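Local coordinates for cleavage stimulation factor 77 (Encephalitozoon cuniculi, PDB 2UY1), which probably serves as a scaffold subunit in pre-mRNA 3'-end cleavage and polyadenylation, and may bind mRNA, at residues L33-F37 with L52-Y56; A176-D180 with E433-G437; L265-S270 with E284-L288; P339-S344 with E359-L364. All blocks are in the same frame, centred on the assembly; numbering follows the deposited sequence.

Contact 1. Residues L33-F37 with L52-Y56; sequences LESLF and LYIEY
F37 and Y53 meet as a T-shaped (edge-to-face) aromatic pair, with centroids 5.0 Å apart and ring planes at 76°. Y53 presents its edge, and CD1 comes within 3.5 Å of F37 CD2, over the rim of the phenylalanine ring. The CB of Y53 joins in by a CH-pi contact, lying 4.1 Å from the centroid of the F37 ring. A wholly apolar ring suits F37, since it is buried and its CB points toward the partner helix. Farther along, L33 lays CD2 over one face of the Y56 ring, 4.1 Å from Y56 CD1. With chi1 of 179°, CG of Y56 stands anti to the backbone N, and the ring reaches across to the other helix. Its hydroxyl there donates a very short hydrogen bond, 2.5 Å from Y56 OH to E34 OE2, the carboxylate oxygen lying at the ring edge. The tyrosine thus serves two neighbours, giving leucine a flat surface and the exposed glutamate a donor. The two segments belong to successive antiparallel helices, 30-40 and 47-57, of the all-helical HAT (half-a-TPR) architecture expected of this family; their local axes pass 12.0 Å apart at a crossing angle of -141°, a spacing filled by the large aromatic side chains. Behind this first shell, Y30 brings its ring against Y56, L52 packs on M18 and R22 of helix 14-26, and Y53 touches V70 of helix 69-78.

Contact 2. Residues A176-D180 with E433-G437; sequences ARLID and EGILG
D180 turns its carboxylate toward the first turn of helix 434-446, while on the same face of helix 173-184 A176 CB meets I435 and L436, and I179 CG2 meets I435. OD1 of D180 accepts a hydrogen bond from I435 N at 3.0 Å, using its syn lone pair, with a bent N-H...O angle of 138°. OD2 works through a water, 2.6 Å away, which donates to D180 OD2 and to E433 O and accepts from L436 N. Both carboxylate oxygens are therefore tied, one directly and one through water, to N-H groups at the start of a helix, where the helix dipole would probably favour a negative charge. G434 suits the approach to this turn: its phi of 61° is readily adopted by glycine, and its bare CA sits 3.5 Å from D180 OD1. Next to the polar group, I435 places CG2 between its backbone N and carbonyl carbon, a crowded position that brings this methyl 3.9 Å from I179 CG2 and 4.1 Å from A176 CB. The small A176 side chain also lets L436 CB come within 4.1 Å of A176 CB. The contact thus joins two helices far apart in sequence. F218 of helix 213-225 packs against A176, I179 and I435 together, helix 193-208 backs I179 through I201, H202 and I205, and E433 touches an apolar side chain of the other subunit.

Contact 3. Residues L265-S270 with E284-L288; sequences LKRKYS and ELDLL
Y269 spreads its ring over the side chain of E284, whose CB lies 4.0 Å from the ring centroid and only 12° off the normal, a CH-pi contact. The two residues come from consecutive antiparallel helices, 260-269 and 282-300, of the helical-repeat (HAT) superhelix; the local axes run 9.8 Å apart with their directions at 171°. Because the glutamate chain bends at chi2 (-79°), it folds back along the ring, and OE1 ends 3.6 Å from Y269 CZ, above the plane near its rim. CE of K268 lies over the opposite face, also near its rim. F281 meets the Y269 ring as well. Leucines fill the rest of the seam, their methyls reaching backbone and CB atoms of the partner helix. L288 sends CD1 to within 3.6 Å of K266 N, and its CD2 rests 3.9 Å from L265 CB; L250 of helix 247-255 also packs on it. L285 CD2 lies against K266 and Y269, reaching Y269 CB at 3.9 Å. The same methyl stands 3.6 Å from K266 O, a carbonyl oxygen already hydrogen-bonded by S270 N.

Contact 4. Residues P339-S344 with E359-L364; sequences PYNIFS and EFFLFL
An aromatic cluster of Y340, F343, F360 and F363 joins two successive antiparallel helices, 337-349 and 354-367, in the HAT-like helical array. F343 and F360 lie at its centre. Their planes are nearly parallel, 8° apart, but the rings are slid so far that they barely overlap. F343 CB stands over the middle of the F360 ring, 3.3 Å from its centroid, and F360 CA lies 3.8 Å from the centroid of the F343 ring, two reciprocal CH-pi contacts. F360, its CG anti to the backbone N (chi1 -169°), carries its ring across to F343 CB and turns its edge to the face of Y340 in a T-shaped pair, planes at 68°, with F360 CZ 3.7 Å from Y340 CD1. F343 also meets F363 obliquely, F343 CE1 approaching F363 CD2 to 3.3 Å. The ring of P339 fits beside F363, its CB 3.9 Å from F363 CZ, while Y330 of helix 319-333 meets F363 edge-to-face. The polar S344 is accommodated by its own helix, donating from OG to Y340 O at 2.7 Å. No hydrogen bond links the two segments, so their cohesion rests on dispersion, weak CH-pi and ring-ring attraction, and burial of apolar surface.

Overall arrangement
Contact 1 comes first from the N terminus and closes a short loop between helices 30-40 and 47-57. Contact 2 then opens on helix 173-184 and closes only at helix 434-446, across 252 intervening residues, bringing the last modelled helix back onto the middle of the array. Contacts 3 and 4 both fall within that long excursion, in series, each closing a short loop between neighbouring helices; no contacts cross. The centres of contacts 3 and 4 are about 25 Å apart. Contacts 1 and 4, with centres about 64 Å apart, lie on opposite sides of the chain's centre. Contacts 1, 3 and 4 thus bind sequential helices along the array, whereas contact 2 ties distant parts together.

Contact 1. Residues L33-F37 with L52-Y56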
loop_
_atom_site.group_PDB
_atom_site.type_symbol
_atom_site.label_atom_id
_atom_site.label_comp_id
_atom_site.label_asym_id
_atom_site.label_seq_id
_atom_site.Cartn_x
_atom_site.Cartn_y
_atom_site.Cartn_z
ATOM N N LEU B 33 41.144 29.309 -34.781
ATOM C CA LEU B 33 39.732 29.716 -34.794
ATOM C C LEU B 33 39.005 29.214 -36.059
ATOM O O LEU B 33 37.865 28.747 -35.986
ATOM C CB LEU B 33 39.602 31.241 -34.714
ATOM C CG LEU B 33 38.214 31.865 -34.498
ATOM C CD1 LEU B 33 37.504 31.243 -33.318
ATOM C CD2 LEU B 33 38.325 33.398 -34.325
ATOM N N GLU B 34 39.688 29.329 -37.207
ATOM C CA GLU B 34 39.123 28.963 -38.521
ATOM C C GLU B 34 38.921 27.463 -38.693
ATOM O O GLU B 34 37.950 27.069 -39.364
ATOM C CB GLU B 34 39.940 29.537 -39.688
ATOM C CG GLU B 34 39.698 31.032 -39.912
ATOM C CD GLU B 34 40.055 31.515 -41.321
ATOM O OE1 GLU B 34 40.236 30.683 -42.246
ATOM O OE2 GLU B 34 40.147 32.742 -41.500
ATOM N N SER B 35 39.830 26.644 -38.119
ATOM C CA SER B 35 39.652 25.165 -38.009
ATOM C C SER B 35 38.502 24.802 -37.051
ATOM O O SER B 35 37.841 23.763 -37.223
ATOM C CB SER B 35 40.928 24.464 -37.495
ATOM O OG SER B 35 42.138 25.006 -38.032
ATOM N N LEU B 36 38.308 25.644 -36.023
ATOM C CA LEU B 36 37.311 25.388 -34.983
ATOM C C LEU B 36 35.905 25.542 -35.560
ATOM O O LEU B 36 35.048 24.683 -35.362
ATOM C CB LEU B 36 37.477 26.330 -33.792
ATOM C CG LEU B 36 36.391 26.135 -32.698
ATOM C CD1 LEU B 36 36.947 26.199 -31.279
ATOM C CD2 LEU B 36 35.164 27.062 -32.855
ATOM N N PHE B 37 35.690 26.671 -36.237
ATOM C CA PHE B 37 34.470 26.934 -36.967
ATOM C C PHE B 37 34.271 25.881 -38.060
ATOM O O PHE B 37 33.211 25.239 -38.142
ATOM C CB PHE B 37 34.512 28.338 -37.559
ATOM C CG PHE B 37 34.179 29.447 -36.570
ATOM C CD1 PHE B 37 33.163 29.297 -35.629
ATOM C CD2 PHE B 37 34.878 30.662 -36.606
ATOM C CE1 PHE B 37 32.863 30.326 -34.751
ATOM C CE2 PHE B 37 34.580 31.697 -35.716
ATOM C CZ PHE B 37 33.566 31.527 -34.801
ATOM N N LEU B 52 29.542 35.189 -33.087
ATOM C CA LEU B 52 30.978 35.387 -33.061
ATOM C C LEU B 52 31.624 35.101 -34.408
ATOM O O LEU B 52 32.635 35.727 -34.770
ATOM C CB LEU B 52 31.602 34.511 -31.957
ATOM C CG LEU B 52 31.544 35.262 -30.620
ATOM C CD1 LEU B 52 31.246 34.304 -29.444
ATOM C CD2 LEU B 52 32.842 36.078 -30.412
ATOM N N TYR B 53 31.046 34.146 -35.139
ATOM C CA TYR B 53 31.446 33.902 -36.505
ATOM C C TYR B 53 31.234 35.153 -37.342
ATOM O O TYR B 53 32.079 35.483 -38.179
ATOM C CB TYR B 53 30.690 32.726 -37.102
ATOM C CG TYR B 53 31.134 32.443 -38.502
ATOM C CD1 TYR B 53 32.456 32.058 -38.767
ATOM C CD2 TYR B 53 30.238 32.561 -39.580
ATOM C CE1 TYR B 53 32.875 31.789 -40.057
ATOM C CE2 TYR B 53 30.648 32.318 -40.875
ATOM C CZ TYR B 53 31.967 31.928 -41.109
ATOM O OH TYR B 53 32.387 31.657 -42.381
ATOM N N ILE B 54 30.111 35.836 -37.084
ATOM C CA ILE B 54 29.769 37.128 -37.684
ATOM C C ILE B 54 30.764 38.224 -37.254
ATOM O O ILE B 54 31.341 38.907 -38.112
ATOM C CB ILE B 54 28.279 37.561 -37.402
ATOM C CG1 ILE B 54 27.271 36.578 -38.024
ATOM C CG2 ILE B 54 27.991 38.967 -37.954
ATOM C CD1 ILE B 54 25.811 36.940 -37.694
ATOM N N GLU B 55 30.978 38.382 -35.941
ATOM C CA GLU B 55 32.010 39.308 -35.444
ATOM C C GLU B 55 33.377 39.067 -36.145
ATOM O O GLU B 55 33.940 39.988 -36.714
ATOM C CB GLU B 55 32.123 39.268 -33.905
ATOM C CG GLU B 55 32.602 40.582 -33.268
ATOM C CD GLU B 55 33.516 40.376 -32.054
ATOM O OE1 GLU B 55 33.342 39.350 -31.337
ATOM O OE2 GLU B 55 34.415 41.238 -31.823
ATOM N N TYR B 56 33.870 37.828 -36.135
ATOM C CA TYR B 56 35.067 37.447 -36.911
ATOM C C TYR B 56 35.029 37.770 -38.435
ATOM O O TYR B 56 35.947 38.415 -38.948
ATOM C CB TYR B 56 35.479 35.992 -36.667
ATOM C CG TYR B 56 36.699 35.559 -37.472
ATOM C CD1 TYR B 56 37.937 36.182 -37.281
ATOM C CD2 TYR B 56 36.608 34.537 -38.439
ATOM C CE1 TYR B 56 39.060 35.797 -38.021
ATOM C CE2 TYR B 56 37.722 34.142 -39.172
ATOM C CZ TYR B 56 38.943 34.782 -38.964
ATOM O OH TYR B 56 40.051 34.414 -39.673
#

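Contact 2. Residues A176-D180 with E433-G437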
loop_
_atom_site.group_PDB
_atom_site.type_symbol
_atom_site.label_atom_id
_atom_site.label_comp_id
_atom_site.label_asym_id
_atom_site.label_seq_id
_atom_site.Cartn_x
_atom_site.Cartn_y
_atom_site.Cartn_z
ATOM N N ALA B 176 10.052 19.289 -23.870
ATOM C CA ALA B 176 9.086 18.223 -24.189
ATOM C C ALA B 176 7.751 18.824 -24.521
ATOM O O ALA B 176 7.184 18.528 -25.546
ATOM C CB ALA B 176 8.948 17.285 -23.008
ATOM N N ARG B 177 7.273 19.715 -23.659
ATOM C CA ARG B 177 6.051 20.480 -23.927
ATOM C C ARG B 177 6.071 21.242 -25.260
ATOM O O ARG B 177 5.100 21.195 -26.024
ATOM C CB ARG B 177 5.782 21.440 -22.766
ATOM C CG ARG B 177 5.012 20.814 -21.593
ATOM C CD ARG B 177 4.770 21.829 -20.501
ATOM N NE ARG B 177 4.333 21.198 -19.254
ATOM C CZ ARG B 177 5.023 21.202 -18.110
ATOM N NH1 ARG B 177 6.199 21.821 -18.017
ATOM N NH2 ARG B 177 4.524 20.598 -17.034
ATOM N N LEU B 178 7.187 21.914 -25.542
ATOM C CA LEU B 178 7.380 22.622 -26.814
ATOM C C LEU B 178 7.280 21.692 -28.020
ATOM O O LEU B 178 6.537 21.975 -28.979
ATOM C CB LEU B 178 8.704 23.403 -26.830
ATOM C CG LEU B 178 9.155 24.146 -28.124
ATOM C CD1 LEU B 178 8.252 25.370 -28.414
ATOM C CD2 LEU B 178 10.607 24.597 -28.049
ATOM N N ILE B 179 8.034 20.594 -27.976
ATOM C CA ILE B 179 7.986 19.558 -28.992
ATOM C C ILE B 179 6.556 19.122 -29.308
ATOM O O ILE B 179 6.148 19.152 -30.489
ATOM C CB ILE B 179 8.855 18.309 -28.609
ATOM C CG1 ILE B 179 10.338 18.599 -28.850
ATOM C CG2 ILE B 179 8.425 17.031 -29.420
ATOM C CD1 ILE B 179 11.295 17.630 -28.156
ATOM N N ASP B 180 5.826 18.717 -28.267
ATOM C CA ASP B 180 4.419 18.270 -28.404
ATOM C C ASP B 180 3.487 19.318 -29.042
ATOM O O ASP B 180 2.692 18.987 -29.908
ATOM C CB ASP B 180 3.844 17.865 -27.049
ATOM C CG ASP B 180 4.576 16.704 -26.400
ATOM O OD1 ASP B 180 4.962 15.725 -27.096
ATOM O OD2 ASP B 180 4.756 16.785 -25.161
ATOM N N GLU B 433 2.734 12.562 -20.102
ATOM C CA GLU B 433 2.021 12.745 -21.347
ATOM C C GLU B 433 2.972 13.125 -22.527
ATOM O O GLU B 433 4.071 13.560 -22.304
ATOM C CB GLU B 433 1.014 13.890 -21.144
ATOM C CG GLU B 433 0.409 14.262 -22.474
ATOM C CD GLU B 433 -0.777 15.201 -22.473
ATOM O OE1 GLU B 433 -1.165 15.733 -21.385
ATOM O OE2 GLU B 433 -1.299 15.367 -23.617
ATOM N N GLY B 434 2.534 13.020 -23.778
ATOM C CA GLY B 434 3.365 13.455 -24.923
ATOM C C GLY B 434 4.682 12.686 -25.035
ATOM O O GLY B 434 4.730 11.495 -24.726
ATOM N N ILE B 435 5.763 13.355 -25.464
ATOM C CA ILE B 435 7.012 12.646 -25.726
ATOM C C ILE B 435 7.779 12.258 -24.440
ATOM O O ILE B 435 8.556 11.271 -24.418
ATOM C CB ILE B 435 7.911 13.388 -26.781
ATOM C CG1 ILE B 435 9.083 12.482 -27.194
ATOM C CG2 ILE B 435 8.344 14.778 -26.257
ATOM C CD1 ILE B 435 8.733 11.463 -28.279
ATOM N N LEU B 436 7.555 12.998 -23.360
ATOM C CA LEU B 436 8.090 12.578 -22.051
ATOM C C LEU B 436 7.331 11.361 -21.478
ATOM O O LEU B 436 7.908 10.494 -20.886
ATOM C CB LEU B 436 8.031 13.754 -21.078
ATOM C CG LEU B 436 8.703 13.714 -19.696
ATOM C CD1 LEU B 436 10.159 13.283 -19.719
ATOM C CD2 LEU B 436 8.577 15.082 -19.037
ATOM N N GLY B 437 6.020 11.349 -21.652
ATOM C CA GLY B 437 5.188 10.154 -21.511
ATOM C C GLY B 437 5.771 8.939 -22.183
ATOM O O GLY B 437 5.902 7.872 -21.553
HETATM O O HOH W 1 5.813 15.461 -23.142
#

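Contact 3. Residues L265-S270 with E284-L288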
loop_
_atom_site.group_PDB
_atom_site.type_symbol
_atom_site.label_atom_id
_atom_site.label_comp_id
_atom_site.label_asym_id
_atom_site.label_seq_id
_atom_site.Cartn_x
_atom_site.Cartn_y
_atom_site.Cartn_z
ATOM N N LEU B 265 28.795 -3.063 -21.777
ATOM C CA LEU B 265 28.411 -2.468 -20.486
ATOM C C LEU B 265 28.629 -3.374 -19.270
ATOM O O LEU B 265 28.851 -2.897 -18.174
ATOM C CB LEU B 265 26.962 -1.962 -20.542
ATOM C CG LEU B 265 26.872 -0.434 -20.452
ATOM C CD1 LEU B 265 27.974 0.231 -21.238
ATOM C CD2 LEU B 265 25.496 0.069 -20.860
ATOM N N LYS B 266 28.538 -4.669 -19.462
ATOM C CA LYS B 266 28.876 -5.592 -18.413
ATOM C C LYS B 266 30.349 -5.433 -18.053
ATOM O O LYS B 266 30.666 -5.140 -16.920
ATOM C CB LYS B 266 28.541 -7.039 -18.802
ATOM C CG LYS B 266 29.150 -8.083 -17.854
ATOM C CD LYS B 266 29.016 -9.531 -18.396
ATOM C CE LYS B 266 29.942 -9.845 -19.595
ATOM N NZ LYS B 266 29.581 -11.219 -20.098
ATOM N N ARG B 267 31.230 -5.545 -19.053
ATOM C CA ARG B 267 32.686 -5.374 -18.851
ATOM C C ARG B 267 33.056 -4.054 -18.155
ATOM O O ARG B 267 33.940 -4.050 -17.287
ATOM C CB ARG B 267 33.439 -5.520 -20.172
ATOM C CG ARG B 267 33.272 -6.896 -20.786
ATOM C CD ARG B 267 34.110 -7.099 -22.030
ATOM N NE ARG B 267 33.419 -6.618 -23.227
ATOM C CZ ARG B 267 32.498 -7.313 -23.890
ATOM N NH1 ARG B 267 32.150 -8.539 -23.492
ATOM N NH2 ARG B 267 31.935 -6.768 -24.969
ATOM N N LYS B 268 32.364 -2.964 -18.523
ATOM C CA LYS B 268 32.600 -1.607 -17.984
ATOM C C LYS B 268 32.282 -1.550 -16.502
ATOM O O LYS B 268 33.148 -1.224 -15.701
ATOM C CB LYS B 268 31.850 -0.529 -18.782
ATOM C CG LYS B 268 31.293 0.657 -17.955
ATOM C CD LYS B 268 30.559 1.709 -18.826
ATOM C CE LYS B 268 29.679 2.689 -18.014
ATOM N NZ LYS B 268 30.358 3.597 -16.993
ATOM N N TYR B 269 31.055 -1.910 -16.129
ATOM C CA TYR B 269 30.683 -2.025 -14.720
ATOM C C TYR B 269 31.479 -3.093 -13.960
ATOM O O TYR B 269 31.508 -3.082 -12.718
ATOM C CB TYR B 269 29.177 -2.240 -14.586
ATOM C CG TYR B 269 28.389 -1.004 -14.990
ATOM C CD1 TYR B 269 28.447 0.152 -14.222
ATOM C CD2 TYR B 269 27.597 -0.977 -16.155
ATOM C CE1 TYR B 269 27.734 1.271 -14.575
ATOM C CE2 TYR B 269 26.884 0.177 -16.513
ATOM C CZ TYR B 269 26.968 1.290 -15.711
ATOM O OH TYR B 269 26.292 2.447 -16.006
ATOM N N SER B 270 32.097 -3.996 -14.729
ATOM C CA SER B 270 33.067 -5.056 -14.321
ATOM C C SER B 270 32.460 -6.396 -13.985
ATOM O O SER B 270 32.302 -7.214 -14.885
ATOM C CB SER B 270 34.136 -4.610 -13.308
ATOM O OG SER B 270 35.291 -4.113 -13.992
ATOM N N GLU B 284 23.136 -2.743 -11.938
ATOM C CA GLU B 284 23.470 -2.567 -13.352
ATOM C C GLU B 284 23.585 -3.913 -14.046
ATOM O O GLU B 284 22.932 -4.164 -15.058
ATOM C CB GLU B 284 24.825 -1.911 -13.372
ATOM C CG GLU B 284 25.022 -1.023 -12.180
ATOM C CD GLU B 284 24.333 0.260 -12.384
ATOM O OE1 GLU B 284 24.129 0.578 -13.583
ATOM O OE2 GLU B 284 23.998 0.942 -11.390
ATOM N N LEU B 285 24.381 -4.787 -13.450
ATOM C CA LEU B 285 24.687 -6.079 -14.040
ATOM C C LEU B 285 23.455 -6.970 -14.154
ATOM O O LEU B 285 23.278 -7.642 -15.182
ATOM C CB LEU B 285 25.899 -6.761 -13.337
ATOM C CG LEU B 285 27.248 -5.941 -13.411
ATOM C CD1 LEU B 285 28.299 -6.471 -12.395
ATOM C CD2 LEU B 285 27.854 -5.849 -14.832
ATOM N N ASP B 286 22.607 -6.979 -13.123
ATOM C CA ASP B 286 21.345 -7.717 -13.183
ATOM C C ASP B 286 20.421 -7.031 -14.170
ATOM O O ASP B 286 19.810 -7.715 -14.936
ATOM C CB ASP B 286 20.664 -7.814 -11.825
ATOM C CG ASP B 286 21.320 -8.849 -10.886
ATOM O OD1 ASP B 286 21.987 -9.813 -11.358
ATOM O OD2 ASP B 286 21.115 -8.698 -9.651
ATOM N N LEU B 287 20.327 -5.687 -14.164
ATOM C CA LEU B 287 19.478 -5.034 -15.170
ATOM C C LEU B 287 19.971 -5.185 -16.609
ATOM O O LEU B 287 19.161 -5.156 -17.549
ATOM C CB LEU B 287 19.155 -3.580 -14.835
ATOM C CG LEU B 287 17.756 -3.063 -15.252
ATOM C CD1 LEU B 287 16.528 -3.916 -14.823
ATOM C CD2 LEU B 287 17.605 -1.683 -14.742
ATOM N N LEU B 288 21.280 -5.384 -16.797
ATOM C CA LEU B 288 21.813 -5.652 -18.127
ATOM C C LEU B 288 21.414 -7.039 -18.604
ATOM O O LEU B 288 21.010 -7.206 -19.751
ATOM C CB LEU B 288 23.359 -5.560 -18.136
ATOM C CG LEU B 288 23.924 -4.160 -18.092
ATOM C CD1 LEU B 288 25.411 -4.276 -17.783
ATOM C CD2 LEU B 288 23.601 -3.490 -19.412
#

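Contact 4. Residues P339-S344 with E359-L364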
loop_
_atom_site.group_PDB
_atom_site.type_symbol
_atom_site.label_atom_id
_atom_site.label_comp_id
_atom_site.label_asym_id
_atom_site.label_seq_id
_atom_site.Cartn_x
_atom_site.Cartn_y
_atom_site.Cartn_z
ATOM N N PRO B 339 8.608 -22.380 -14.465
ATOM C CA PRO B 339 8.831 -21.263 -13.492
ATOM C C PRO B 339 9.065 -21.729 -12.060
ATOM O O PRO B 339 9.862 -21.111 -11.354
ATOM C CB PRO B 339 7.582 -20.365 -13.613
ATOM C CG PRO B 339 6.585 -21.103 -14.432
ATOM C CD PRO B 339 7.322 -22.244 -15.178
ATOM N N TYR B 340 8.404 -22.808 -11.651
ATOM C CA TYR B 340 8.623 -23.349 -10.315
ATOM C C TYR B 340 10.100 -23.701 -10.139
ATOM O O TYR B 340 10.727 -23.422 -9.103
ATOM C CB TYR B 340 7.785 -24.613 -10.105
ATOM C CG TYR B 340 7.971 -25.205 -8.731
ATOM C CD1 TYR B 340 7.071 -24.904 -7.720
ATOM C CD2 TYR B 340 9.062 -26.063 -8.423
ATOM C CE1 TYR B 340 7.206 -25.432 -6.479
ATOM C CE2 TYR B 340 9.229 -26.595 -7.114
ATOM C CZ TYR B 340 8.267 -26.280 -6.156
ATOM O OH TYR B 340 8.330 -26.770 -4.859
ATOM N N ASN B 341 10.651 -24.335 -11.160
ATOM C CA ASN B 341 12.033 -24.754 -11.147
ATOM C C ASN B 341 12.999 -23.605 -11.237
ATOM O O ASN B 341 13.978 -23.627 -10.551
ATOM C CB ASN B 341 12.282 -25.904 -12.140
ATOM C CG ASN B 341 11.505 -27.158 -11.726
ATOM O OD1 ASN B 341 12.080 -28.153 -11.350
ATOM N ND2 ASN B 341 10.187 -27.066 -11.707
ATOM N N ILE B 342 12.675 -22.570 -12.007
ATOM C CA ILE B 342 13.546 -21.379 -12.061
ATOM C C ILE B 342 13.556 -20.613 -10.738
ATOM O O ILE B 342 14.615 -20.208 -10.249
ATOM C CB ILE B 342 13.151 -20.473 -13.263
ATOM C CG1 ILE B 342 13.222 -21.277 -14.555
ATOM C CG2 ILE B 342 13.971 -19.222 -13.274
ATOM C CD1 ILE B 342 12.755 -20.591 -15.792
ATOM N N PHE B 343 12.375 -20.436 -10.134
ATOM C CA PHE B 343 12.269 -19.796 -8.796
ATOM C C PHE B 343 13.035 -20.618 -7.736
ATOM O O PHE B 343 13.722 -20.044 -6.887
ATOM C CB PHE B 343 10.811 -19.744 -8.344
ATOM C CG PHE B 343 10.030 -18.511 -8.761
ATOM C CD1 PHE B 343 8.917 -18.653 -9.565
ATOM C CD2 PHE B 343 10.308 -17.250 -8.221
ATOM C CE1 PHE B 343 8.173 -17.528 -9.950
ATOM C CE2 PHE B 343 9.535 -16.110 -8.581
ATOM C CZ PHE B 343 8.470 -16.258 -9.463
ATOM N N SER B 344 12.868 -21.946 -7.782
ATOM C CA SER B 344 13.514 -22.903 -6.860
ATOM C C SER B 344 15.046 -22.821 -6.972
ATOM O O SER B 344 15.710 -22.616 -5.950
ATOM C CB SER B 344 13.026 -24.339 -7.138
ATOM O OG SER B 344 11.631 -24.517 -6.839
ATOM N N GLU B 359 7.975 -13.251 -3.899
ATOM C CA GLU B 359 7.535 -13.219 -5.274
ATOM C C GLU B 359 7.253 -14.612 -5.751
ATOM O O GLU B 359 6.394 -14.727 -6.560
ATOM C CB GLU B 359 8.562 -12.559 -6.214
ATOM C CG GLU B 359 8.746 -11.040 -6.078
ATOM C CD GLU B 359 7.512 -10.211 -6.459
ATOM O OE1 GLU B 359 6.818 -10.636 -7.384
ATOM O OE2 GLU B 359 7.234 -9.141 -5.837
ATOM N N PHE B 360 7.982 -15.631 -5.254
ATOM C CA PHE B 360 7.724 -17.061 -5.572
ATOM C C PHE B 360 6.393 -17.499 -4.946
ATOM O O PHE B 360 5.621 -18.121 -5.610
ATOM C CB PHE B 360 8.823 -17.958 -4.975
ATOM C CG PHE B 360 8.834 -19.418 -5.450
ATOM C CD1 PHE B 360 8.010 -19.880 -6.448
ATOM C CD2 PHE B 360 9.770 -20.325 -4.886
ATOM C CE1 PHE B 360 8.047 -21.197 -6.877
ATOM C CE2 PHE B 360 9.807 -21.629 -5.291
ATOM C CZ PHE B 360 8.938 -22.083 -6.265
ATOM N N PHE B 361 6.182 -17.237 -3.662
ATOM C CA PHE B 361 4.948 -17.648 -3.041
ATOM C C PHE B 361 3.751 -17.003 -3.681
ATOM O O PHE B 361 2.769 -17.677 -3.946
ATOM C CB PHE B 361 4.962 -17.455 -1.525
ATOM C CG PHE B 361 3.597 -17.668 -0.894
ATOM C CD1 PHE B 361 3.025 -18.972 -0.859
ATOM C CD2 PHE B 361 2.867 -16.580 -0.411
ATOM C CE1 PHE B 361 1.709 -19.206 -0.339
ATOM C CE2 PHE B 361 1.550 -16.800 0.141
ATOM C CZ PHE B 361 1.011 -18.156 0.171
ATOM N N LEU B 362 3.821 -15.719 -3.955
ATOM C CA LEU B 362 2.625 -14.966 -4.395
ATOM C C LEU B 362 2.314 -15.260 -5.848
ATOM O O LEU B 362 1.163 -15.219 -6.295
ATOM C CB LEU B 362 2.788 -13.462 -4.205
ATOM C CG LEU B 362 2.852 -12.929 -2.756
ATOM C CD1 LEU B 362 3.167 -11.459 -2.800
ATOM C CD2 LEU B 362 1.559 -13.179 -1.880
ATOM N N PHE B 363 3.381 -15.554 -6.595
ATOM C CA PHE B 363 3.250 -16.055 -7.954
ATOM C C PHE B 363 2.530 -17.399 -7.894
ATOM O O PHE B 363 1.646 -17.672 -8.665
ATOM C CB PHE B 363 4.631 -16.302 -8.587
ATOM C CG PHE B 363 4.561 -17.093 -9.873
ATOM C CD1 PHE B 363 4.137 -16.482 -11.072
ATOM C CD2 PHE B 363 4.945 -18.418 -9.912
ATOM C CE1 PHE B 363 4.067 -17.230 -12.276
ATOM C CE2 PHE B 363 4.854 -19.181 -11.104
ATOM C CZ PHE B 363 4.406 -18.586 -12.285
ATOM N N LEU B 364 2.949 -18.317 -7.045
ATOM C CA LEU B 364 2.220 -19.623 -7.095
ATOM C C LEU B 364 0.722 -19.456 -6.673
ATOM O O LEU B 364 -0.194 -20.106 -7.172
ATOM C CB LEU B 364 2.925 -20.634 -6.174
ATOM C CG LEU B 364 4.317 -21.106 -6.635
ATOM C CD1 LEU B 364 4.929 -22.009 -5.564
ATOM C CD2 LEU B 364 4.232 -21.874 -7.982
#